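Long-range contacts in ORF14 (Streptomyces clavuligerus, PDB 2WPX), which binds acetyl-coenzyme A and, as a tandem GNAT protein of the clavulanic acid biosynthesis pathway, probably works as an acyltransferase: residues E7-V11 and A104-H108; A39-D45 and T257-Y263; A77-G81 and K115-T119. All coordinates share one frame; numbering follows the deposited sequence.

Interaction 1 of 3, residues E7-V11 and A104-H108; sequences ELEFV and ALWAH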
ATOM      1  N   GLU A   7      26.946  12.974  16.382  1.00 47.16           N
ATOM      2  CA  GLU A   7      26.726  11.609  16.854  1.00 45.40           C
ATOM      3  C   GLU A   7      25.287  11.126  16.659  1.00 40.83           C
ATOM      4  O   GLU A   7      24.336  11.639  17.259  1.00 40.51           O
ATOM      5  CB  GLU A   7      27.092  11.523  18.321  1.00 47.78           C
ATOM      6  CG  GLU A   7      28.547  11.232  18.557  1.00 56.35           C
ATOM      7  CD  GLU A   7      28.796   9.737  18.668  1.00 62.54           C
ATOM      8  OE1 GLU A   7      28.409   9.147  19.708  1.00 64.09           O
ATOM      9  OE2 GLU A   7      29.366   9.149  17.711  1.00 65.86           O
ATOM     10  N   LEU A   8      25.103  10.112  15.846  1.00 37.38           N
ATOM     11  CA  LEU A   8      23.747   9.587  15.690  1.00 33.27           C
ATOM     12  C   LEU A   8      23.583   8.344  16.526  1.00 31.91           C
ATOM     13  O   LEU A   8      24.414   7.457  16.468  1.00 32.52           O
ATOM     14  CB  LEU A   8      23.447   9.265  14.232  1.00 31.58           C
ATOM     15  CG  LEU A   8      23.479  10.477  13.297  1.00 31.58           C
ATOM     16  CD1 LEU A   8      23.692  10.051  11.825  1.00 29.20           C
ATOM     17  CD2 LEU A   8      22.238  11.356  13.474  1.00 28.41           C
ATOM     18  N   GLU A   9      22.512   8.291  17.301  1.00 29.88           N
ATOM     19  CA  GLU A   9      22.173   7.124  18.084  1.00 29.74           C
ATOM     20  C   GLU A   9      21.040   6.313  17.387  1.00 27.20           C
ATOM     21  O   GLU A   9      19.982   6.858  17.068  1.00 25.78           O
ATOM     22  CB  GLU A   9      21.711   7.608  19.439  1.00 30.45           C
ATOM     23  CG  GLU A   9      21.855   6.626  20.551  1.00 33.22           C
ATOM     24  CD  GLU A   9      20.876   6.957  21.648  1.00 36.26           C
ATOM     25  OE1 GLU A   9      20.803   6.192  22.635  1.00 37.71           O
ATOM     26  OE2 GLU A   9      20.155   7.985  21.495  1.00 34.98           O
ATOM     27  N   PHE A  10      21.295   5.030  17.116  1.00 27.51           N
ATOM     28  CA  PHE A  10      20.278   4.082  16.623  1.00 25.94           C
ATOM     29  C   PHE A  10      19.666   3.299  17.779  1.00 26.15           C
ATOM     30  O   PHE A  10      20.355   2.611  18.495  1.00 28.77           O
ATOM     31  CB  PHE A  10      20.864   3.110  15.596  1.00 26.10           C
ATOM     32  CG  PHE A  10      21.338   3.787  14.355  1.00 27.27           C
ATOM     33  CD1 PHE A  10      20.477   3.957  13.277  1.00 26.43           C
ATOM     34  CD2 PHE A  10      22.632   4.294  14.275  1.00 29.35           C
ATOM     35  CE1 PHE A  10      20.900   4.603  12.117  1.00 28.50           C
ATOM     36  CE2 PHE A  10      23.081   4.946  13.109  1.00 31.33           C
ATOM     37  CZ  PHE A  10      22.202   5.111  12.027  1.00 30.65           C
ATOM     38  N   VAL A  11      18.367   3.439  17.957  1.00 25.00           N
ATOM     39  CA  VAL A  11      17.641   2.780  19.027  1.00 25.53           C
ATOM     40  C   VAL A  11      16.454   2.053  18.355  1.00 23.93           C
ATOM     41  O   VAL A  11      15.831   2.597  17.460  1.00 22.98           O
ATOM     42  CB  VAL A  11      17.137   3.859  20.043  1.00 26.23           C
ATOM     43  CG1 VAL A  11      16.938   5.118  19.330  1.00 23.72           C
ATOM     44  CG2 VAL A  11      15.810   3.463  20.725  1.00 24.63           C
ATOM     45  N   ALA A 104      23.453   7.524   6.531  1.00 17.79           N
ATOM     46  CA  ALA A 104      23.680   6.700   7.700  1.00 17.78           C
ATOM     47  C   ALA A 104      22.520   5.669   7.864  1.00 15.98           C
ATOM     48  O   ALA A 104      22.767   4.530   8.233  1.00 16.81           O
ATOM     49  CB  ALA A 104      23.847   7.600   8.948  1.00 17.06           C
ATOM     50  N   LEU A 105      21.292   6.049   7.521  1.00 13.58           N
ATOM     51  CA  LEU A 105      20.147   5.138   7.660  1.00 13.50           C
ATOM     52  C   LEU A 105      20.252   3.972   6.679  1.00 13.20           C
ATOM     53  O   LEU A 105      20.018   2.830   6.992  1.00 11.54           O
ATOM     54  CB  LEU A 105      18.855   5.907   7.451  1.00 12.84           C
ATOM     55  CG  LEU A 105      18.401   6.699   8.679  1.00 14.76           C
ATOM     56  CD1 LEU A 105      17.167   7.554   8.280  1.00 12.11           C
ATOM     57  CD2 LEU A 105      18.106   5.786   9.920  1.00 17.98           C
ATOM     58  N   TRP A 106      20.688   4.303   5.481  1.00 14.73           N
ATOM     59  CA  TRP A 106      20.870   3.355   4.451  1.00 14.91           C
ATOM     60  C   TRP A 106      22.007   2.391   4.803  1.00 16.43           C
ATOM     61  O   TRP A 106      21.936   1.172   4.519  1.00 18.02           O
ATOM     62  CB  TRP A 106      21.234   4.122   3.188  1.00 15.99           C
ATOM     63  CG  TRP A 106      21.481   3.209   2.106  1.00 16.32           C
ATOM     64  CD1 TRP A 106      22.688   2.748   1.682  1.00 17.65           C
ATOM     65  CD2 TRP A 106      20.490   2.538   1.325  1.00 18.43           C
ATOM     66  NE1 TRP A 106      22.519   1.871   0.616  1.00 19.06           N
ATOM     67  CE2 TRP A 106      21.175   1.720   0.392  1.00 18.89           C
ATOM     68  CE3 TRP A 106      19.084   2.582   1.284  1.00 18.25           C
ATOM     69  CZ2 TRP A 106      20.504   0.938  -0.532  1.00 18.19           C
ATOM     70  CZ3 TRP A 106      18.417   1.789   0.359  1.00 17.26           C
ATOM     71  CH2 TRP A 106      19.131   0.974  -0.527  1.00 17.70           C
ATOM     72  N   ALA A 107      23.071   2.921   5.384  1.00 16.07           N
ATOM     73  CA  ALA A 107      24.183   2.079   5.800  1.00 17.35           C
ATOM     74  C   ALA A 107      23.738   1.129   6.904  1.00 17.34           C
ATOM     75  O   ALA A 107      24.177  -0.024   6.956  1.00 18.82           O
ATOM     76  CB  ALA A 107      25.396   2.933   6.273  1.00 17.88           C
ATOM     77  N   HIS A 108      22.897   1.620   7.803  1.00 16.74           N
ATOM     78  CA  HIS A 108      22.328   0.792   8.852  1.00 17.70           C
ATOM     79  C   HIS A 108      21.392  -0.260   8.197  1.00 17.10           C
ATOM     80  O   HIS A 108      21.462  -1.451   8.515  1.00 17.60           O
ATOM     81  CB  HIS A 108      21.628   1.693   9.899  1.00 16.83           C
ATOM     82  CG  HIS A 108      21.134   0.971  11.112  1.00 18.28           C
ATOM     83  ND1 HIS A 108      19.799   0.941  11.461  1.00 20.11           N
ATOM     84  CD2 HIS A 108      21.780   0.258  12.064  1.00 21.51           C
ATOM     85  CE1 HIS A 108      19.636   0.219  12.552  1.00 16.79           C
ATOM     86  NE2 HIS A 108      20.820  -0.216  12.936  1.00 22.89           N
TER
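With CG anti to the carbonyl carbon (chi1 -64°), the ring of Phe-10 is carried from its strand towards helix 101-115, while His-108, whose CG lies anti to its backbone N (chi1 -173°), swings its imidazole to meet it. This is a worked case of strand-on-helix packing in the first GNAT unit: the N-terminal strand 9-12 is covered by the helix whose first turn carries the acetyl-CoA-binding residues Gly-102 and Arg-103. The short axes approach to 11.1 Å, close enough for side chains alone to fill the gap. The two rings stack face to face with centroids 4.3 Å apart, the planes inclined by 27°, and the side chains run past each other in opposite directions. The overlap is partial, because CD1 of Phe-10 lies over the rim of the imidazole and not over its middle. Leu-105 approaches the phenyl ring from another direction: its CD2 comes in at the edge, near the ring plane, 3.7 Å from Phe-10 CE1. One turn of helix separates Ala-104 from His-108, and the bond from His-108 N to Ala-104 O closes that turn at 2.9 Å. The same carbonyl oxygen lies obliquely to Phe-10, beside its CZ. Trp-62 meets the imidazole edge to face, and Leu-105 also packs on Leu-90 and Val-92, both acetyl-CoA-binding residues, which links this contact to the cofactor-binding strand 84-92. Further towards the start of the helix the contact narrows to a pair of methyl groups, Leu-8 CD1 and Ala-104 CB, 3.8 Å apart.

Interaction 2 of 3, residues A39-D45 and T257-Y263; sequences APPCNVD and TTGNPAY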
ATOM      1  N   ALA A  39      -2.708  10.820   2.302  1.00 15.93           N
ATOM      2  CA  ALA A  39      -3.525  10.938   3.504  1.00 15.35           C
ATOM      3  C   ALA A  39      -2.520  11.109   4.654  1.00 14.58           C
ATOM      4  O   ALA A  39      -1.519  10.429   4.658  1.00 14.32           O
ATOM      5  CB  ALA A  39      -4.353   9.685   3.707  1.00 15.09           C
ATOM      6  N   PRO A  40      -2.769  12.039   5.584  1.00 14.96           N
ATOM      7  CA  PRO A  40      -1.990  12.118   6.851  1.00 15.81           C
ATOM      8  C   PRO A  40      -1.889  10.745   7.520  1.00 15.19           C
ATOM      9  O   PRO A  40      -2.774   9.909   7.393  1.00 15.66           O
ATOM     10  CB  PRO A  40      -2.818  13.042   7.751  1.00 15.40           C
ATOM     11  CG  PRO A  40      -3.721  13.880   6.714  1.00 17.35           C
ATOM     12  CD  PRO A  40      -3.926  12.959   5.537  1.00 15.68           C
ATOM     13  N   PRO A  41      -0.793  10.507   8.207  1.00 16.08           N
ATOM     14  CA  PRO A  41      -0.584   9.249   8.902  1.00 15.11           C
ATOM     15  C   PRO A  41      -1.630   9.176   9.948  1.00 14.15           C
ATOM     16  O   PRO A  41      -1.909  10.179  10.557  1.00 14.67           O
ATOM     17  CB  PRO A  41       0.786   9.422   9.551  1.00 15.43           C
ATOM     18  CG  PRO A  41       1.465  10.428   8.714  1.00 16.08           C
ATOM     19  CD  PRO A  41       0.375  11.397   8.294  1.00 16.70           C
ATOM     20  N   CYS A  42      -2.278   8.020  10.059  1.00 14.21           N
ATOM     21  CA  CYS A  42      -3.187   7.716  11.165  1.00 15.18           C
ATOM     22  C   CYS A  42      -2.380   6.991  12.264  1.00 15.25           C
ATOM     23  O   CYS A  42      -1.806   5.914  12.048  1.00 15.74           O
ATOM     24  CB  CYS A  42      -4.321   6.823  10.645  1.00 15.20           C
ATOM     25  SG  CYS A  42      -5.265   6.001  11.883  1.00 13.85           S
ATOM     26  N   ASN A  43      -2.353   7.591  13.436  1.00 15.65           N
ATOM     27  CA  ASN A  43      -1.637   7.043  14.589  1.00 15.90           C
ATOM     28  C   ASN A  43      -2.069   5.675  15.042  1.00 16.02           C
ATOM     29  O   ASN A  43      -1.240   4.871  15.448  1.00 16.21           O
ATOM     30  CB  ASN A  43      -1.671   8.061  15.730  1.00 15.12           C
ATOM     31  CG  ASN A  43      -0.838   9.284  15.386  1.00 17.19           C
ATOM     32  OD1 ASN A  43      -0.137   9.259  14.408  1.00 16.23           O
ATOM     33  ND2 ASN A  43      -0.919  10.335  16.165  1.00 21.11           N
ATOM     34  N   VAL A  44      -3.369   5.415  14.985  1.00 15.91           N
ATOM     35  CA  VAL A  44      -3.866   4.058  15.190  1.00 15.12           C
ATOM     36  C   VAL A  44      -3.243   3.081  14.199  1.00 14.78           C
ATOM     37  O   VAL A  44      -2.627   2.076  14.587  1.00 13.61           O
ATOM     38  CB  VAL A  44      -5.410   4.052  15.135  1.00 16.12           C
ATOM     39  CG1 VAL A  44      -6.011   2.577  15.315  1.00 13.59           C
ATOM     40  CG2 VAL A  44      -5.937   5.045  16.246  1.00 13.74           C
ATOM     41  N   ASP A  45      -3.384   3.395  12.907  1.00 14.89           N
ATOM     42  CA  ASP A  45      -2.735   2.607  11.851  1.00 13.13           C
ATOM     43  C   ASP A  45      -1.241   2.423  12.125  1.00 12.97           C
ATOM     44  O   ASP A  45      -0.712   1.293  12.127  1.00 11.94           O
ATOM     45  CB  ASP A  45      -2.982   3.310  10.524  1.00 13.69           C
ATOM     46  CG  ASP A  45      -2.419   2.579   9.340  1.00 14.20           C
ATOM     47  OD1 ASP A  45      -2.114   3.268   8.345  1.00 12.61           O
ATOM     48  OD2 ASP A  45      -2.308   1.330   9.371  1.00 20.88           O
ATOM     49  N   THR A 257      -9.028   3.810   7.065  1.00 13.00           N
ATOM     50  CA  THR A 257      -8.377   3.958   8.398  1.00 12.82           C
ATOM     51  C   THR A 257      -9.311   4.581   9.469  1.00 14.28           C
ATOM     52  O   THR A 257     -10.355   5.181   9.160  1.00 14.71           O
ATOM     53  CB  THR A 257      -7.020   4.705   8.335  1.00 12.19           C
ATOM     54  OG1 THR A 257      -7.216   5.989   7.751  1.00 13.65           O
ATOM     55  CG2 THR A 257      -5.987   3.999   7.490  1.00  8.57           C
ATOM     56  N   THR A 258      -8.976   4.373  10.739  1.00 16.05           N
ATOM     57  CA  THR A 258      -9.693   5.034  11.800  1.00 17.04           C
ATOM     58  C   THR A 258      -9.630   6.549  11.578  1.00 16.08           C
ATOM     59  O   THR A 258     -10.636   7.228  11.600  1.00 17.70           O
ATOM     60  CB  THR A 258      -9.163   4.641  13.211  1.00 19.48           C
ATOM     61  OG1 THR A 258      -9.444   3.272  13.468  1.00 18.25           O
ATOM     62  CG2 THR A 258      -9.864   5.456  14.327  1.00 22.72           C
ATOM     63  N   GLY A 259      -8.446   7.072  11.348  1.00 15.65           N
ATOM     64  CA  GLY A 259      -8.255   8.516  11.160  1.00 15.26           C
ATOM     65  C   GLY A 259      -8.588   8.944   9.730  1.00 14.52           C
ATOM     66  O   GLY A 259      -8.697   8.097   8.819  1.00 12.39           O
ATOM     67  N   ASN A 260      -8.716  10.264   9.534  1.00 15.31           N
ATOM     68  CA  ASN A 260      -8.866  10.849   8.206  1.00 15.71           C
ATOM     69  C   ASN A 260     -10.191  10.469   7.575  1.00 15.75           C
ATOM     70  O   ASN A 260     -10.199   9.717   6.614  1.00 16.45           O
ATOM     71  CB  ASN A 260      -7.732  10.346   7.280  1.00 13.81           C
ATOM     72  CG  ASN A 260      -6.368  10.688   7.813  1.00 15.84           C
ATOM     73  OD1 ASN A 260      -5.430   9.891   7.719  1.00 17.57           O
ATOM     74  ND2 ASN A 260      -6.235  11.898   8.371  1.00 17.61           N
ATOM     75  N   PRO A 261     -11.308  10.989   8.103  1.00 16.89           N
ATOM     76  CA  PRO A 261     -12.645  10.637   7.607  1.00 16.41           C
ATOM     77  C   PRO A 261     -12.853  10.892   6.117  1.00 15.97           C
ATOM     78  O   PRO A 261     -13.775  10.330   5.519  1.00 16.50           O
ATOM     79  CB  PRO A 261     -13.582  11.566   8.401  1.00 18.72           C
ATOM     80  CG  PRO A 261     -12.747  11.993   9.663  1.00 19.36           C
ATOM     81  CD  PRO A 261     -11.326  11.986   9.210  1.00 18.23           C
ATOM     82  N   ALA A 262     -12.081  11.797   5.546  1.00 14.90           N
ATOM     83  CA  ALA A 262     -12.193  12.154   4.141  1.00 14.58           C
ATOM     84  C   ALA A 262     -11.360  11.288   3.190  1.00 12.67           C
ATOM     85  O   ALA A 262     -11.403  11.491   1.991  1.00 14.29           O
ATOM     86  CB  ALA A 262     -11.786  13.679   3.951  1.00 15.92           C
ATOM     87  N   TYR A 263     -10.570  10.359   3.696  1.00 12.10           N
ATOM     88  CA  TYR A 263      -9.702   9.615   2.796  1.00 12.39           C
ATOM     89  C   TYR A 263     -10.036   8.125   2.793  1.00 12.31           C
ATOM     90  O   TYR A 263     -10.449   7.581   3.782  1.00 12.72           O
ATOM     91  CB  TYR A 263      -8.228   9.780   3.183  1.00 11.55           C
ATOM     92  CG  TYR A 263      -7.647  11.144   2.936  1.00 10.84           C
ATOM     93  CD1 TYR A 263      -6.706  11.340   1.914  1.00 11.52           C
ATOM     94  CD2 TYR A 263      -8.024  12.245   3.721  1.00  9.16           C
ATOM     95  CE1 TYR A 263      -6.156  12.537   1.684  1.00  8.42           C
ATOM     96  CE2 TYR A 263      -7.446  13.489   3.497  1.00 11.92           C
ATOM     97  CZ  TYR A 263      -6.523  13.603   2.469  1.00 11.33           C
ATOM     98  OH  TYR A 263      -5.934  14.780   2.210  1.00 15.68           O
TER
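Cys-42 and Gly-259 bring the two backbones closest, with CA atoms 5.1 Å apart, and from there the segments run in opposite senses: Ala-39 lies by Tyr-263 and Asp-45 by Thr-257. The thiol joins the two segments. As N-cap of helix 43-51, Cys-42 SG accepts a nearly straight bond from Asp-45 N (3.4 Å, 176°) and a weak one from Gly-259 N, also at 3.4 Å. With SG anti to the backbone N (chi1 164°), the sulfur lies towards the start of the helix. The loop of Gly-259 is braced from within by Thr-257 OG1, which donates to Gly-259 O at 2.8 Å. At the other end, a type I turn from Asn-260 to Tyr-263 presents the phenol ring, and one face receives Ala-39 CA, 3.9 Å from the centroid, and Pro-40 CD, 4.3 Å from it, as CH-pi contacts. The Pro-40 ring also rests obliquely against the side chain of Asn-260. Asp-45 forms salt bridges through OD2 to Arg-231 and OD1 to Arg-233 of the second unit. The contact thus joins the tandem GNAT units: the connection from helix 18-33 and the first turn of helix 43-51 lie against the loop between strands 247-256 and 263-271.

Interaction 3 of 3, residues A77-G81 and K115-T119; sequences ALPDG and KHDRT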
ATOM      1  N   ALA A  77      11.071  -4.651   6.292  1.00 15.00           N
ATOM      2  CA  ALA A  77      10.148  -5.803   6.368  1.00 15.15           C
ATOM      3  C   ALA A  77      10.907  -6.957   5.803  1.00 15.30           C
ATOM      4  O   ALA A  77      11.514  -6.841   4.746  1.00 14.63           O
ATOM      5  CB  ALA A  77       8.835  -5.540   5.565  1.00 14.63           C
ATOM      6  N   LEU A  78      10.908  -8.066   6.527  1.00 16.23           N
ATOM      7  CA  LEU A  78      11.662  -9.235   6.094  1.00 18.49           C
ATOM      8  C   LEU A  78      10.695 -10.353   5.790  1.00 18.50           C
ATOM      9  O   LEU A  78      10.170 -10.981   6.714  1.00 20.46           O
ATOM     10  CB  LEU A  78      12.661  -9.705   7.180  1.00 19.03           C
ATOM     11  CG  LEU A  78      13.811  -8.776   7.628  1.00 19.42           C
ATOM     12  CD1 LEU A  78      14.618  -8.177   6.508  1.00 20.30           C
ATOM     13  CD2 LEU A  78      13.320  -7.730   8.551  1.00 18.17           C
ATOM     14  N   PRO A  79      10.447 -10.622   4.507  1.00 18.53           N
ATOM     15  CA  PRO A  79       9.604 -11.782   4.177  1.00 18.31           C
ATOM     16  C   PRO A  79      10.273 -13.098   4.618  1.00 18.51           C
ATOM     17  O   PRO A  79      11.418 -13.388   4.227  1.00 18.46           O
ATOM     18  CB  PRO A  79       9.526 -11.729   2.643  1.00 18.90           C
ATOM     19  CG  PRO A  79      10.007 -10.328   2.264  1.00 19.25           C
ATOM     20  CD  PRO A  79      11.001  -9.975   3.308  1.00 17.14           C
ATOM     21  N   ASP A  80       9.588 -13.897   5.423  1.00 18.32           N
ATOM     22  CA  ASP A  80      10.185 -15.174   5.862  1.00 19.22           C
ATOM     23  C   ASP A  80      10.719 -15.963   4.682  1.00 19.55           C
ATOM     24  O   ASP A  80      10.054 -16.017   3.652  1.00 20.22           O
ATOM     25  CB  ASP A  80       9.154 -16.039   6.600  1.00 19.92           C
ATOM     26  CG  ASP A  80       8.707 -15.411   7.875  1.00 19.92           C
ATOM     27  OD1 ASP A  80       7.537 -15.597   8.250  1.00 23.40           O
ATOM     28  OD2 ASP A  80       9.522 -14.703   8.491  1.00 20.38           O
ATOM     29  N   GLY A  81      11.904 -16.567   4.819  1.00 19.89           N
ATOM     30  CA  GLY A  81      12.419 -17.518   3.817  1.00 20.65           C
ATOM     31  C   GLY A  81      12.912 -16.888   2.520  1.00 20.74           C
ATOM     32  O   GLY A  81      13.282 -17.589   1.603  1.00 22.10           O
ATOM     33  N   LYS A 115      22.466  -8.845   8.594  1.00 20.09           N
ATOM     34  CA  LYS A 115      22.279  -9.592   9.841  1.00 21.46           C
ATOM     35  C   LYS A 115      21.188 -10.684   9.657  1.00 21.09           C
ATOM     36  O   LYS A 115      21.263 -11.769  10.229  1.00 21.50           O
ATOM     37  CB  LYS A 115      21.918  -8.607  10.958  1.00 21.17           C
ATOM     38  CG  LYS A 115      21.544  -9.261  12.221  1.00 26.21           C
ATOM     39  CD  LYS A 115      21.124  -8.235  13.241  1.00 29.13           C
ATOM     40  CE  LYS A 115      19.720  -7.781  12.979  1.00 31.64           C
ATOM     41  NZ  LYS A 115      19.180  -7.561  14.355  1.00 38.88           N
ATOM     42  N   HIS A 116      20.202 -10.361   8.826  1.00 19.58           N
ATOM     43  CA  HIS A 116      19.089 -11.232   8.512  1.00 20.32           C
ATOM     44  C   HIS A 116      19.315 -12.124   7.263  1.00 20.27           C
ATOM     45  O   HIS A 116      18.357 -12.716   6.742  1.00 19.65           O
ATOM     46  CB  HIS A 116      17.850 -10.373   8.259  1.00 19.75           C
ATOM     47  CG  HIS A 116      17.259  -9.763   9.495  1.00 21.51           C
ATOM     48  ND1 HIS A 116      16.611 -10.511  10.449  1.00 22.40           N
ATOM     49  CD2 HIS A 116      17.187  -8.476   9.911  1.00 21.38           C
ATOM     50  CE1 HIS A 116      16.167  -9.720  11.404  1.00 24.33           C
ATOM     51  NE2 HIS A 116      16.490  -8.475  11.096  1.00 26.09           N
ATOM     52  N   ASP A 117      20.558 -12.198   6.782  1.00 20.38           N
ATOM     53  CA  ASP A 117      20.930 -13.056   5.634  1.00 21.57           C
ATOM     54  C   ASP A 117      20.257 -12.672   4.327  1.00 21.36           C
ATOM     55  O   ASP A 117      20.051 -13.518   3.464  1.00 22.07           O
ATOM     56  CB  ASP A 117      20.672 -14.524   5.935  1.00 23.31           C
ATOM     57  CG  ASP A 117      21.316 -14.955   7.241  1.00 28.10           C
ATOM     58  OD1 ASP A 117      20.600 -15.454   8.142  1.00 29.36           O
ATOM     59  OD2 ASP A 117      22.540 -14.709   7.392  1.00 32.59           O
ATOM     60  N   ARG A 118      19.933 -11.394   4.179  1.00 20.15           N
ATOM     61  CA  ARG A 118      19.315 -10.898   2.960  1.00 20.26           C
ATOM     62  C   ARG A 118      20.435 -10.357   2.093  1.00 20.76           C
ATOM     63  O   ARG A 118      21.317  -9.600   2.566  1.00 20.42           O
ATOM     64  CB  ARG A 118      18.291  -9.793   3.281  1.00 18.24           C
ATOM     65  CG  ARG A 118      17.292 -10.242   4.328  1.00 19.55           C
ATOM     66  CD  ARG A 118      16.715 -11.613   3.995  1.00 19.00           C
ATOM     67  NE  ARG A 118      15.912 -12.234   5.063  1.00 19.82           N
ATOM     68  CZ  ARG A 118      14.582 -12.217   5.147  1.00 18.32           C
ATOM     69  NH1 ARG A 118      13.846 -11.535   4.276  1.00 16.24           N
ATOM     70  NH2 ARG A 118      13.988 -12.859   6.148  1.00 18.10           N
ATOM     71  N   THR A 119      20.400 -10.778   0.844  1.00 20.41           N
ATOM     72  CA  THR A 119      21.325 -10.349  -0.169  1.00 20.89           C
ATOM     73  C   THR A 119      20.931  -8.985  -0.780  1.00 21.34           C
ATOM     74  O   THR A 119      21.797  -8.242  -1.291  1.00 21.69           O
ATOM     75  CB  THR A 119      21.322 -11.378  -1.334  1.00 21.60           C
ATOM     76  OG1 THR A 119      21.703 -12.655  -0.815  1.00 19.99           O
ATOM     77  CG2 THR A 119      22.299 -10.971  -2.432  1.00 23.63           C
TER
HETATM   78  O   HOH W   1      11.687 -13.035   7.750  1.00 18.01           O
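Leu-78 and His-116 are the nearest backbone pair, their CA atoms 8.1 Å apart, where the end of strand 69-79 faces the Schellman motif, with Asp-117 as its C-prime residue, that ends helix 101-115. In the GNAT fold this helix belongs to the beta-alpha-beta crossover from strand 84-92 to strand 120-127, and the contact ties the turn leaving the helix to a neighbouring strand end. Leu-78 works on two flat groups at once. Its CG sits over one face of the imidazole, 4.1 Å from the centroid and 14° off the normal, the two side chains crossing at about a right angle. Its CB lies over one face of the Arg-118 guanidinium, 3.6 Å from NH2. Arg-118 reaches this place by bending at chi2 (-48°) and then extending. Its NE donates to His-116 O at 3.0 Å; the oxygen lies near the guanidinium plane, whereas NE stands above the plane of the carbonyl. NH1 and NH2 both reach Pro-79 O, which lies oblique to the guanidinium, by weak, strongly bent bonds of 3.1 Å and 3.3 Å. The stronger acceptor for NH1 is Thr-84 O, while His-116 NE2 bonds to Asp-60 OD2, so polar partners as well as the leucine limit how both flat groups can turn. A water lying at the guanidinium edge completes the bridge: it accepts from Arg-118 NH2 at 2.8 Å and donates to Leu-78 O and to Asp-80 OD2, each at 2.8 Å.

Interactions 1 and 3 belong to the first GNAT unit and use the same helix, 101-115: interaction 1 packs its first half on strand 9-12, and interaction 3 ties the turn after it to the end of strand 69-79. Their centres lie about 19 Å apart, with nearest atoms about 7 Å apart. Interaction 2 is of another kind, closing 211 intervening residues to join the two units, its centre about 29 Å from that of interaction 1 and about 30 Å from that of interaction 3. Along the chain, interaction 3 is nested within that closure, whereas interaction 1 crosses both others. Two contacts thus seat one helix of the cofactor-binding unit, and the third holds the second unit against it.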